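Long-range contacts in dihydrodipicolinate synthase (Oceanobacillus iheyensis HTE831, PDB 3D0C), which probably catalyses the condensation of pyruvate with aspartate semialdehyde to 4-hydroxy-tetrahydrodipicolinate, a step of lysine biosynthesis: residues A[171-176]-A[201-206]; A[261-266]-A[283-288]; A[98-103]-A[134-139]; A[12-17]-A[46-51]. The protein carries 1 engineered substitution. All coordinates share one frame; numbering follows the deposited sequence.

Interaction 1: A[171-176]-A[201-206]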
loop_
_atom_site.group_PDB
_atom_site.type_symbol
_atom_site.label_atom_id
_atom_site.label_comp_id
_atom_site.label_asym_id
_atom_site.label_seq_id
_atom_site.Cartn_x
_atom_site.Cartn_y
_atom_site.Cartn_z
ATOM N N ASN A 171 2.062 -7.475 -15.932
ATOM C CA ASN A 171 2.102 -8.591 -16.873
ATOM C C ASN A 171 1.248 -8.416 -18.121
ATOM O O ASN A 171 0.399 -9.244 -18.449
ATOM C CB ASN A 171 1.774 -9.904 -16.155
ATOM C CG ASN A 171 2.842 -10.281 -15.139
ATOM O OD1 ASN A 171 4.036 -10.042 -15.361
ATOM N ND2 ASN A 171 2.426 -10.875 -14.026
ATOM N N ASP A 172 1.510 -7.322 -18.828
ATOM C CA ASP A 172 0.807 -6.989 -20.062
ATOM C C ASP A 172 1.920 -6.951 -21.101
ATOM O O ASP A 172 2.639 -5.956 -21.222
ATOM C CB ASP A 172 0.143 -5.617 -19.919
ATOM C CG ASP A 172 -0.624 -5.193 -21.161
ATOM O OD1 ASP A 172 -0.204 -5.552 -22.281
ATOM O OD2 ASP A 172 -1.640 -4.475 -21.015
ATOM N N ILE A 173 2.061 -8.046 -21.845
ATOM C CA ILE A 173 3.122 -8.158 -22.829
ATOM C C ILE A 173 3.048 -7.118 -23.933
ATOM O O ILE A 173 4.080 -6.776 -24.516
ATOM C CB ILE A 173 3.183 -9.596 -23.431
ATOM C CG1 ILE A 173 4.586 -9.859 -23.958
ATOM C CG2 ILE A 173 2.156 -9.774 -24.535
ATOM C CD1 ILE A 173 5.611 -9.998 -22.862
ATOM N N GLN A 174 1.853 -6.608 -24.229
ATOM C CA GLN A 174 1.735 -5.575 -25.259
ATOM C C GLN A 174 2.389 -4.295 -24.719
ATOM O O GLN A 174 3.184 -3.651 -25.405
ATOM C CB GLN A 174 0.267 -5.284 -25.582
ATOM C CG GLN A 174 -0.543 -6.450 -26.151
ATOM C CD GLN A 174 -0.124 -6.847 -27.559
ATOM O OE1 GLN A 174 0.419 -6.038 -28.315
ATOM N NE2 GLN A 174 -0.393 -8.097 -27.924
ATOM N N ARG A 175 2.037 -3.927 -23.489
ATOM C CA ARG A 175 2.580 -2.727 -22.859
ATOM C C ARG A 175 4.083 -2.788 -22.641
ATOM O O ARG A 175 4.783 -1.796 -22.855
ATOM C CB ARG A 175 1.903 -2.459 -21.508
ATOM C CG ARG A 175 0.528 -1.836 -21.620
ATOM C CD ARG A 175 -0.077 -1.500 -20.262
ATOM N NE ARG A 175 0.673 -0.480 -19.530
ATOM C CZ ARG A 175 0.207 0.156 -18.458
ATOM N NH1 ARG A 175 -1.006 -0.123 -17.999
ATOM N NH2 ARG A 175 0.947 1.066 -17.841
ATOM N N VAL A 176 4.586 -3.940 -22.204
ATOM C CA VAL A 176 6.012 -4.041 -21.957
ATOM C C VAL A 176 6.792 -3.863 -23.240
ATOM O O VAL A 176 7.847 -3.225 -23.248
ATOM C CB VAL A 176 6.407 -5.389 -21.294
ATOM C CG1 VAL A 176 6.136 -6.557 -22.223
ATOM C CG2 VAL A 176 7.877 -5.341 -20.914
ATOM N N PRO A 201 10.745 -15.340 -19.593
ATOM C CA PRO A 201 10.864 -15.726 -21.003
ATOM C C PRO A 201 10.118 -14.797 -21.944
ATOM O O PRO A 201 10.638 -14.404 -22.986
ATOM C CB PRO A 201 10.285 -17.139 -21.028
ATOM C CG PRO A 201 10.612 -17.654 -19.675
ATOM C CD PRO A 201 10.250 -16.474 -18.795
ATOM N N PHE A 202 8.900 -14.434 -21.570
ATOM C CA PHE A 202 8.102 -13.566 -22.423
ATOM C C PHE A 202 8.626 -12.141 -22.428
ATOM O O PHE A 202 8.652 -11.491 -23.477
ATOM C CB PHE A 202 6.640 -13.616 -21.982
ATOM C CG PHE A 202 6.086 -15.004 -21.961
ATOM C CD1 PHE A 202 5.808 -15.675 -23.150
ATOM C CD2 PHE A 202 5.946 -15.686 -20.759
ATOM C CE1 PHE A 202 5.408 -17.005 -23.142
ATOM C CE2 PHE A 202 5.546 -17.016 -20.740
ATOM C CZ PHE A 202 5.277 -17.677 -21.937
ATOM N N PHE A 203 9.056 -11.661 -21.262
ATOM C CA PHE A 203 9.596 -10.310 -21.157
ATOM C C PHE A 203 10.889 -10.196 -21.948
ATOM O O PHE A 203 11.157 -9.157 -22.561
ATOM C CB PHE A 203 9.878 -9.953 -19.700
ATOM C CG PHE A 203 8.706 -9.343 -18.983
ATOM C CD1 PHE A 203 7.499 -10.031 -18.878
ATOM C CD2 PHE A 203 8.812 -8.085 -18.404
ATOM C CE1 PHE A 203 6.414 -9.468 -18.206
ATOM C CE2 PHE A 203 7.736 -7.517 -17.730
ATOM C CZ PHE A 203 6.533 -8.210 -17.628
ATOM N N TYR A 204 11.686 -11.263 -21.917
ATOM C CA TYR A 204 12.965 -11.304 -22.621
ATOM C C TYR A 204 12.769 -11.225 -24.120
ATOM O O TYR A 204 13.486 -10.501 -24.813
ATOM C CB TYR A 204 13.734 -12.584 -22.283
ATOM C CG TYR A 204 14.817 -12.377 -21.260
ATOM C CD1 TYR A 204 14.500 -12.086 -19.934
ATOM C CD2 TYR A 204 16.164 -12.447 -21.619
ATOM C CE1 TYR A 204 15.495 -11.868 -18.985
ATOM C CE2 TYR A 204 17.172 -12.229 -20.679
ATOM C CZ TYR A 204 16.829 -11.940 -19.363
ATOM O OH TYR A 204 17.803 -11.722 -18.417
ATOM N N HIS A 205 11.801 -11.979 -24.623
ATOM C CA HIS A 205 11.519 -11.949 -26.046
ATOM C C HIS A 205 11.120 -10.527 -26.433
ATOM O O HIS A 205 11.372 -10.092 -27.558
ATOM C CB HIS A 205 10.388 -12.918 -26.397
ATOM C CG HIS A 205 9.932 -12.814 -27.817
ATOM N ND1 HIS A 205 10.741 -13.142 -28.886
ATOM C CD2 HIS A 205 8.769 -12.375 -28.351
ATOM C CE1 HIS A 205 10.097 -12.907 -30.012
ATOM N NE2 HIS A 205 8.896 -12.439 -29.717
ATOM N N ALA A 206 10.513 -9.806 -25.490
ATOM C CA ALA A 206 10.071 -8.434 -25.731
ATOM C C ALA A 206 11.212 -7.415 -25.651
ATOM O O ALA A 206 11.106 -6.315 -26.192
ATOM C CB ALA A 206 8.949 -8.060 -24.744
#
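Ile173 sets CG1 opposite its own backbone N (chi1 -156°), which carries CD1 over to Phe202, and Val176 brings its CG2 methyl to the Phe203 ring by the same turn about CA-CB. The Ile173 methyl rests on a helical turn more than on a ring: CD1 is 3.4 Å from Phe202 O, 3.9 Å from Phe202 CB and 4.3 Å from Ala206 CB. Val176 divides its two branches, CG2 lying 3.8 Å from Phe203 CD2 and CG1 4.1 Å from Ala206 CB. Across the ring from Val176, Asn171 OD1 comes to 3.8 Å from Phe203 CE1 with its amide plane 88° from the ring plane; the hydrogen bond of this oxygen goes to Thr195. Asp172 is the N-cap of the helix, its OD1 accepting from Arg175 N at 3.0 Å. Shortening Phe203 to an alanine is likely to open a gap between Val176 CG2 and the Asn171 amide, leaving CG2 and the amide without the ring between them. The contact joins successive outer helices, 173-182 and 196-206, of the TIM barrel; Tyr168 of strand 163-168 touches both Val176 and Phe203, while Phe202 meets the ring of Trp239 on helix 235-257.

Interaction 2: A[261-266]-A[283-288]; sequences VVIIKE and NPLSPN
The carboxylate of Glu266 lies flat against Leu285, whose isobutyl group covers one of its faces: Leu285 CG and CD1 both lie over that face, CG 3.4 Å from Glu266 CD and CD1 3.4 Å from Glu266 OE1. From the other side of the carboxylate plane Pro284 CB approaches OE2 of Glu266, at 3.9 Å. The same OE2 accepts Leu285 N nearly along its C-O axis, at 2.8 Å and with an N-H...O angle of 166°, so a backbone bond and an apolar cover act on one group. OE1 forms a salt bridge with Arg290; together the two donors would probably stabilise the ionised carboxylate. The acidic side chain and the leucine run past each other in opposite directions. These segments belong to the helical region that follows the barrel in the chain: helix 260-270 receives the turn that leads into helix 287-303, where Ser286 is the N-cap and bonds weakly to Asp289 N. The other methyl, Leu285 CD2, packs against two residues of helix 260-270. Val262 CG1 is 3.4 Å from it, a tight approach, with CG1 held between the backbone N and the carbonyl carbon (chi1 56°). Ile263 starts away from the loop, but its chain bends round to put CD1 3.6 Å from Leu285 CD2. Val262 CG2 also lies 3.6 Å from Asn283 O. Ile263 also touches Phe248 and Leu251 of helix 235-257, and Asn283 packs on Glu127 of the second subunit.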
loop_
_atom_site.group_PDB
_atom_site.type_symbol
_atom_site.label_atom_id
_atom_site.label_comp_id
_atom_site.label_asym_id
_atom_site.label_seq_id
_atom_site.Cartn_x
_atom_site.Cartn_y
_atom_site.Cartn_z
ATOM N N VAL A 261 5.907 -14.858 0.219
ATOM C CA VAL A 261 7.081 -15.060 1.062
ATOM C C VAL A 261 7.034 -16.329 1.928
ATOM O O VAL A 261 8.056 -17.003 2.102
ATOM C CB VAL A 261 7.319 -13.842 1.990
ATOM C CG1 VAL A 261 8.544 -14.084 2.899
ATOM C CG2 VAL A 261 7.540 -12.607 1.160
ATOM N N VAL A 262 5.869 -16.646 2.481
ATOM C CA VAL A 262 5.752 -17.827 3.333
ATOM C C VAL A 262 6.126 -19.100 2.578
ATOM O O VAL A 262 6.653 -20.045 3.167
ATOM C CB VAL A 262 4.325 -17.951 3.939
ATOM C CG1 VAL A 262 3.290 -17.974 2.845
ATOM C CG2 VAL A 262 4.231 -19.205 4.811
ATOM N N ILE A 263 5.871 -19.124 1.271
ATOM C CA ILE A 263 6.228 -20.288 0.467
ATOM C C ILE A 263 7.751 -20.447 0.447
ATOM O O ILE A 263 8.277 -21.558 0.575
ATOM C CB ILE A 263 5.712 -20.148 -0.989
ATOM C CG1 ILE A 263 4.233 -20.544 -1.057
ATOM C CG2 ILE A 263 6.554 -21.004 -1.933
ATOM C CD1 ILE A 263 3.975 -22.037 -0.855
ATOM N N ILE A 264 8.454 -19.332 0.292
ATOM C CA ILE A 264 9.910 -19.347 0.256
ATOM C C ILE A 264 10.517 -19.771 1.596
ATOM O O ILE A 264 11.432 -20.594 1.626
ATOM C CB ILE A 264 10.473 -17.955 -0.138
ATOM C CG1 ILE A 264 10.132 -17.643 -1.597
ATOM C CG2 ILE A 264 11.968 -17.921 0.059
ATOM C CD1 ILE A 264 10.590 -16.268 -2.042
ATOM N N LYS A 265 10.012 -19.215 2.696
ATOM C CA LYS A 265 10.539 -19.554 4.018
ATOM C C LYS A 265 10.249 -20.997 4.427
ATOM O O LYS A 265 11.112 -21.664 4.992
ATOM C CB LYS A 265 10.014 -18.578 5.080
ATOM C CG LYS A 265 10.662 -17.199 4.984
ATOM C CD LYS A 265 10.293 -16.278 6.144
ATOM C CE LYS A 265 11.107 -14.986 6.080
ATOM N NZ LYS A 265 10.780 -14.017 7.157
ATOM N N GLU A 266 9.051 -21.494 4.138
ATOM C CA GLU A 266 8.756 -22.869 4.501
ATOM C C GLU A 266 9.589 -23.804 3.636
ATOM O O GLU A 266 10.027 -24.857 4.096
ATOM C CB GLU A 266 7.260 -23.160 4.363
ATOM C CG GLU A 266 6.452 -22.543 5.490
ATOM C CD GLU A 266 5.163 -23.285 5.776
ATOM O OE1 GLU A 266 5.121 -24.518 5.569
ATOM O OE2 GLU A 266 4.197 -22.639 6.233
ATOM N N ASN A 283 0.550 -15.618 7.945
ATOM C CA ASN A 283 0.777 -16.698 8.896
ATOM C C ASN A 283 1.351 -17.884 8.140
ATOM O O ASN A 283 1.637 -17.780 6.947
ATOM C CB ASN A 283 -0.545 -17.060 9.568
ATOM C CG ASN A 283 -0.609 -16.595 11.013
ATOM O OD1 ASN A 283 0.094 -15.664 11.416
ATOM N ND2 ASN A 283 -1.460 -17.243 11.799
ATOM N N PRO A 284 1.545 -19.026 8.819
ATOM C CA PRO A 284 2.095 -20.199 8.129
ATOM C C PRO A 284 1.170 -20.668 7.003
ATOM O O PRO A 284 0.001 -20.297 6.964
ATOM C CB PRO A 284 2.208 -21.231 9.250
ATOM C CG PRO A 284 2.470 -20.377 10.463
ATOM C CD PRO A 284 1.478 -19.256 10.275
ATOM N N LEU A 285 1.690 -21.487 6.092
ATOM C CA LEU A 285 0.887 -21.998 4.982
ATOM C C LEU A 285 -0.337 -22.773 5.463
ATOM O O LEU A 285 -0.354 -23.307 6.576
ATOM C CB LEU A 285 1.724 -22.931 4.102
ATOM C CG LEU A 285 2.953 -22.376 3.386
ATOM C CD1 LEU A 285 3.669 -23.509 2.664
ATOM C CD2 LEU A 285 2.534 -21.304 2.402
ATOM N N SER A 286 -1.372 -22.824 4.628
ATOM C CA SER A 286 -2.559 -23.592 4.974
ATOM C C SER A 286 -2.107 -25.048 4.855
ATOM O O SER A 286 -1.157 -25.345 4.132
ATOM C CB SER A 286 -3.697 -23.308 3.988
ATOM O OG SER A 286 -3.328 -23.626 2.656
ATOM N N PRO A 287 -2.765 -25.972 5.571
ATOM C CA PRO A 287 -2.343 -27.376 5.472
ATOM C C PRO A 287 -2.188 -27.878 4.032
ATOM O O PRO A 287 -1.177 -28.493 3.677
ATOM C CB PRO A 287 -3.442 -28.119 6.230
ATOM C CG PRO A 287 -3.836 -27.130 7.290
ATOM C CD PRO A 287 -3.883 -25.819 6.521
ATOM N N ASN A 288 -3.198 -27.615 3.212
ATOM C CA ASN A 288 -3.183 -28.043 1.821
ATOM C C ASN A 288 -2.048 -27.434 1.007
ATOM O O ASN A 288 -1.429 -28.129 0.203
ATOM C CB ASN A 288 -4.535 -27.743 1.164
ATOM C CG ASN A 288 -5.639 -28.680 1.649
ATOM O OD1 ASN A 288 -5.459 -29.900 1.678
ATOM N ND2 ASN A 288 -6.788 -28.116 2.022
#

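Interaction 3: A[98-103]-A[134-139]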
loop_
_atom_site.group_PDB
_atom_site.type_symbol
_atom_site.label_atom_id
_atom_site.label_comp_id
_atom_site.label_asym_id
_atom_site.label_seq_id
_atom_site.Cartn_x
_atom_site.Cartn_y
_atom_site.Cartn_z
ATOM N N LEU A 98 15.106 7.101 3.990
ATOM C CA LEU A 98 15.560 5.723 3.845
ATOM C C LEU A 98 16.677 5.647 2.813
ATOM O O LEU A 98 17.649 4.915 2.990
ATOM C CB LEU A 98 14.405 4.819 3.410
ATOM C CG LEU A 98 13.351 4.457 4.458
ATOM C CD1 LEU A 98 12.157 3.811 3.792
ATOM C CD2 LEU A 98 13.962 3.513 5.474
ATOM N N GLY A 99 16.537 6.416 1.737
ATOM C CA GLY A 99 17.542 6.404 0.692
ATOM C C GLY A 99 18.891 6.915 1.158
ATOM O O GLY A 99 19.912 6.251 0.965
ATOM N N LYS A 100 18.904 8.092 1.775
ATOM C CA LYS A 100 20.156 8.666 2.253
ATOM C C LYS A 100 20.842 7.704 3.206
ATOM O O LYS A 100 22.060 7.541 3.160
ATOM C CB LYS A 100 19.907 9.999 2.957
ATOM C CG LYS A 100 19.654 11.170 2.016
ATOM C CD LYS A 100 19.357 12.430 2.820
ATOM C CE LYS A 100 19.186 13.658 1.940
ATOM N NZ LYS A 100 20.473 14.122 1.355
ATOM N N SER A 101 20.054 7.058 4.060
ATOM C CA SER A 101 20.608 6.115 5.023
ATOM C C SER A 101 21.302 4.919 4.371
ATOM O O SER A 101 22.429 4.570 4.742
ATOM C CB SER A 101 19.516 5.616 5.971
ATOM O OG SER A 101 20.014 4.584 6.807
ATOM N N ALA A 102 20.639 4.290 3.404
ATOM C CA ALA A 102 21.218 3.131 2.728
ATOM C C ALA A 102 22.468 3.510 1.941
ATOM O O ALA A 102 23.466 2.796 1.978
ATOM C CB ALA A 102 20.184 2.482 1.801
ATOM N N ILE A 103 22.408 4.634 1.232
ATOM C CA ILE A 103 23.538 5.106 0.436
ATOM C C ILE A 103 24.732 5.441 1.326
ATOM O O ILE A 103 25.867 5.091 1.001
ATOM C CB ILE A 103 23.149 6.349 -0.394
ATOM C CG1 ILE A 103 22.086 5.961 -1.422
ATOM C CG2 ILE A 103 24.378 6.936 -1.101
ATOM C CD1 ILE A 103 21.511 7.144 -2.184
ATOM N N GLU A 134 16.185 12.848 -7.564
ATOM C CA GLU A 134 16.982 14.067 -7.527
ATOM C C GLU A 134 17.586 14.357 -6.160
ATOM O O GLU A 134 18.597 15.084 -6.070
ATOM C CB GLU A 134 16.104 15.260 -7.936
ATOM C CG GLU A 134 15.637 15.207 -9.388
ATOM C CD GLU A 134 14.850 16.462 -9.774
ATOM O OE1 GLU A 134 14.628 17.329 -8.881
ATOM O OE2 GLU A 134 14.454 16.584 -10.958
ATOM N N ALA A 135 16.961 13.821 -5.109
ATOM C CA ALA A 135 17.426 14.089 -3.762
ATOM C C ALA A 135 18.434 13.069 -3.209
ATOM O O ALA A 135 18.983 13.281 -2.107
ATOM C CB ALA A 135 16.233 14.207 -2.808
ATOM N N LEU A 136 18.700 12.016 -3.987
ATOM C CA LEU A 136 19.608 10.955 -3.614
ATOM C C LEU A 136 20.889 11.022 -4.434
ATOM O O LEU A 136 20.865 11.211 -5.640
ATOM C CB LEU A 136 18.955 9.585 -3.836
ATOM C CG LEU A 136 17.695 9.338 -2.995
ATOM C CD1 LEU A 136 17.080 7.949 -3.259
ATOM C CD2 LEU A 136 18.049 9.459 -1.504
ATOM N N ASP A 137 21.996 10.773 -3.747
ATOM C CA ASP A 137 23.334 10.762 -4.294
ATOM C C ASP A 137 23.746 9.363 -4.786
ATOM O O ASP A 137 24.800 8.830 -4.416
ATOM C CB ASP A 137 24.283 11.251 -3.215
ATOM C CG ASP A 137 24.048 12.697 -2.866
ATOM O OD1 ASP A 137 24.197 13.039 -1.679
ATOM O OD2 ASP A 137 23.719 13.486 -3.767
ATOM N N ALA A 138 22.862 8.765 -5.579
ATOM C CA ALA A 138 23.056 7.456 -6.178
ATOM C C ALA A 138 21.885 7.249 -7.130
ATOM O O ALA A 138 20.869 7.945 -7.044
ATOM C CB ALA A 138 23.089 6.365 -5.111
ATOM N N PRO A 139 22.022 6.311 -8.076
ATOM C CA PRO A 139 20.953 6.039 -9.037
ATOM C C PRO A 139 19.770 5.321 -8.416
ATOM O O PRO A 139 19.868 4.744 -7.326
ATOM C CB PRO A 139 21.645 5.178 -10.086
ATOM C CG PRO A 139 22.614 4.420 -9.277
ATOM C CD PRO A 139 23.208 5.503 -8.394
HETATM O O HOH W 1 18.752 15.425 -0.886
HETATM O O HOH W 2 21.290 12.883 -0.724
#
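Ala135 O accepts hydrogen bonds from two waters, and both of these in turn accept from Lys100 NZ; at 3.9 Å, Lys100 NZ makes no direct bond to Ala135 O. Water 2 lies 2.6 Å from Lys100 NZ and 2.7 Å from Ala135 O, and gives a weak bond to Asp137 OD1 as well. The lysine chain is extended until its last torsion (chi4 -72°), where it bends the ammonium group toward the carbonyl; its charge and that of Asp137, 4.9 Å apart from NZ to OD1, are thus linked through water without direct contact. Helix 92-104, on the outside of the TIM barrel, here meets the end of helix 122-135 and the turn that leads on to strand 140-144. Asp137 is the centre of an inverse gamma turn, with a weak bond from Ala138 N to Leu136 O. Leu136 lays CD2 on the helix backbone, 3.7 Å from Lys100 N; Gly99 makes room for it, since a beta carbon built there would fall 2.6 Å from CD2. One turn further on, Ile103 CD1 presses on Ala138 CB at a tight 3.4 Å and lies 3.9 Å from Leu136 CB. Inward, Leu136 touches Ile88 and Val110 of the barrel strands.

Interaction 4: A[12-17]-A[46-51]; sequences FSTISG and GIEVIV
The first beta-alpha-beta crossover of the TIM barrel sets Gly17 parallel to Ile50, on strands 15-17 and 49-50. Gly17 bonds to the residues before and after Ile50: Gly17 N gives to Val49 O at 2.8 Å (N-H...O 150°), and Gly17 O accepts Val51 N at 2.7 Å (141°). This is the alternation expected of a parallel pair. Where the chains splay apart ahead of the strands, Thr14 bridges them through water. Its OG1 lies anti to the backbone N (chi1 -173°) and meets two waters: water 3 also donates to Ile15 O and accepts from Glu48 N at 2.7 Å, and water 4 donates to Glu48 OE2 at 2.7 Å. The methyl branch of Thr14 turns to the valine instead, with CG2 3.8 Å from Val49 CG2. Putting a valine in its place would probably deprive both waters of a partner and leave the Glu48 carboxylate freer to turn. Val49 CG1 faces Ser16 OG at 3.5 Å and Phe12 CE1 at 4.2 Å. Val49 N is buried without a partner in the model. The Ser16 side chain is about 4 Å from that of Lys167, the predicted Schiff-base lysine, which places this pair by the likely active site. Ser16 bonds through its backbone to Phe211 and Ser213 of strand 210-213, and Ile50 to Thr83 and Val85 of strand 83-88, while Ile47 packs outward between helices 32-44 and 220-232.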
loop_
_atom_site.group_PDB
_atom_site.type_symbol
_atom_site.label_atom_id
_atom_site.label_comp_id
_atom_site.label_asym_id
_atom_site.label_seq_id
_atom_site.Cartn_x
_atom_site.Cartn_y
_atom_site.Cartn_z
ATOM N N PHE A 12 22.450 -4.604 -14.412
ATOM C CA PHE A 12 21.176 -5.297 -14.240
ATOM C C PHE A 12 20.817 -6.352 -15.281
ATOM O O PHE A 12 19.726 -6.930 -15.242
ATOM C CB PHE A 12 20.078 -4.248 -14.106
ATOM C CG PHE A 12 20.359 -3.254 -13.019
ATOM C CD1 PHE A 12 20.213 -3.610 -11.682
ATOM C CD2 PHE A 12 20.845 -1.988 -13.328
ATOM C CE1 PHE A 12 20.553 -2.728 -10.670
ATOM C CE2 PHE A 12 21.188 -1.095 -12.323
ATOM C CZ PHE A 12 21.042 -1.465 -10.989
ATOM N N SER A 13 21.744 -6.617 -16.198
ATOM C CA SER A 13 21.523 -7.638 -17.218
ATOM C C SER A 13 21.879 -8.971 -16.582
ATOM O O SER A 13 22.830 -9.639 -16.994
ATOM C CB SER A 13 22.419 -7.389 -18.437
ATOM O OG SER A 13 22.015 -6.209 -19.105
ATOM N N THR A 14 21.110 -9.352 -15.570
ATOM C CA THR A 14 21.347 -10.596 -14.849
ATOM C C THR A 14 20.160 -10.796 -13.910
ATOM O O THR A 14 19.113 -10.170 -14.083
ATOM C CB THR A 14 22.644 -10.491 -14.009
ATOM O OG1 THR A 14 22.962 -11.763 -13.420
ATOM C CG2 THR A 14 22.464 -9.461 -12.908
ATOM N N ILE A 15 20.314 -11.669 -12.922
ATOM C CA ILE A 15 19.236 -11.891 -11.967
ATOM C C ILE A 15 19.378 -10.928 -10.787
ATOM O O ILE A 15 20.459 -10.790 -10.214
ATOM C CB ILE A 15 19.253 -13.339 -11.415
ATOM C CG1 ILE A 15 18.919 -14.334 -12.535
ATOM C CG2 ILE A 15 18.276 -13.463 -10.239
ATOM C CD1 ILE A 15 18.883 -15.790 -12.083
ATOM N N SER A 16 18.294 -10.232 -10.455
ATOM C CA SER A 16 18.290 -9.330 -9.311
ATOM C C SER A 16 17.655 -10.151 -8.198
ATOM O O SER A 16 16.438 -10.366 -8.193
ATOM C CB SER A 16 17.435 -8.085 -9.581
ATOM O OG SER A 16 18.156 -7.114 -10.323
ATOM N N GLY A 17 18.482 -10.618 -7.268
ATOM C CA GLY A 17 17.982 -11.429 -6.175
ATOM C C GLY A 17 17.434 -10.603 -5.033
ATOM O O GLY A 17 18.095 -9.681 -4.548
ATOM N N GLY A 46 26.264 -17.219 -6.947
ATOM C CA GLY A 46 26.362 -16.361 -8.117
ATOM C C GLY A 46 25.582 -15.059 -8.221
ATOM O O GLY A 46 25.773 -14.323 -9.191
ATOM N N ILE A 47 24.717 -14.749 -7.264
ATOM C CA ILE A 47 23.955 -13.503 -7.372
ATOM C C ILE A 47 24.872 -12.286 -7.489
ATOM O O ILE A 47 25.743 -12.080 -6.646
ATOM C CB ILE A 47 23.025 -13.298 -6.168
ATOM C CG1 ILE A 47 22.015 -14.445 -6.080
ATOM C CG2 ILE A 47 22.332 -11.950 -6.289
ATOM C CD1 ILE A 47 21.059 -14.535 -7.259
ATOM N N GLU A 48 24.659 -11.486 -8.534
ATOM C CA GLU A 48 25.454 -10.281 -8.805
ATOM C C GLU A 48 24.766 -8.997 -8.348
ATOM O O GLU A 48 25.408 -7.951 -8.204
ATOM C CB GLU A 48 25.741 -10.171 -10.308
ATOM C CG GLU A 48 26.577 -11.313 -10.871
ATOM C CD GLU A 48 26.680 -11.287 -12.388
ATOM O OE1 GLU A 48 26.537 -10.197 -12.988
ATOM O OE2 GLU A 48 26.918 -12.361 -12.978
ATOM N N VAL A 49 23.453 -9.082 -8.158
ATOM C CA VAL A 49 22.645 -7.953 -7.723
ATOM C C VAL A 49 21.730 -8.439 -6.601
ATOM O O VAL A 49 20.962 -9.388 -6.766
ATOM C CB VAL A 49 21.798 -7.402 -8.893
ATOM C CG1 VAL A 49 20.935 -6.231 -8.427
ATOM C CG2 VAL A 49 22.714 -6.967 -10.018
ATOM N N ILE A 50 21.836 -7.809 -5.443
ATOM C CA ILE A 50 21.017 -8.209 -4.312
ATOM C C ILE A 50 20.148 -7.018 -3.925
ATOM O O ILE A 50 20.588 -5.872 -3.983
ATOM C CB ILE A 50 21.899 -8.676 -3.121
ATOM C CG1 ILE A 50 21.015 -9.218 -1.996
ATOM C CG2 ILE A 50 22.774 -7.529 -2.633
ATOM C CD1 ILE A 50 21.780 -9.900 -0.876
ATOM N N VAL A 51 18.908 -7.291 -3.537
ATOM C CA VAL A 51 17.999 -6.211 -3.208
ATOM C C VAL A 51 17.419 -6.249 -1.804
ATOM O O VAL A 51 16.351 -6.823 -1.590
ATOM C CB VAL A 51 16.819 -6.178 -4.205
ATOM C CG1 VAL A 51 15.969 -4.938 -3.958
ATOM C CG2 VAL A 51 17.342 -6.214 -5.644
HETATM O O HOH W 3 22.803 -12.192 -10.344
HETATM O O HOH W 4 24.849 -13.080 -14.564
#

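In the fold
From the N terminus, interaction 4 comes first: it closes a 28-residue excursion through helix 32-44 and pairs barrel strands 15-17 and 49-50. Interaction 3 follows, joining helix 92-104 to the end of helix 122-135 and closing a loop that contains strand 109-112, and interaction 1 then links helices 173-182 and 196-206, closing a loop that contains strand 190-193. Interaction 2 closes the shortest loop, 16 residues, within the C-terminal helices. All four are in series; none nests or crosses. Interaction 4 lies innermost, with nearest atoms about 5 Å from interaction 1 and 6 Å from interaction 3, while interactions 2 and 3, their centres 34 Å apart, sit on opposite sides of the chain's centre.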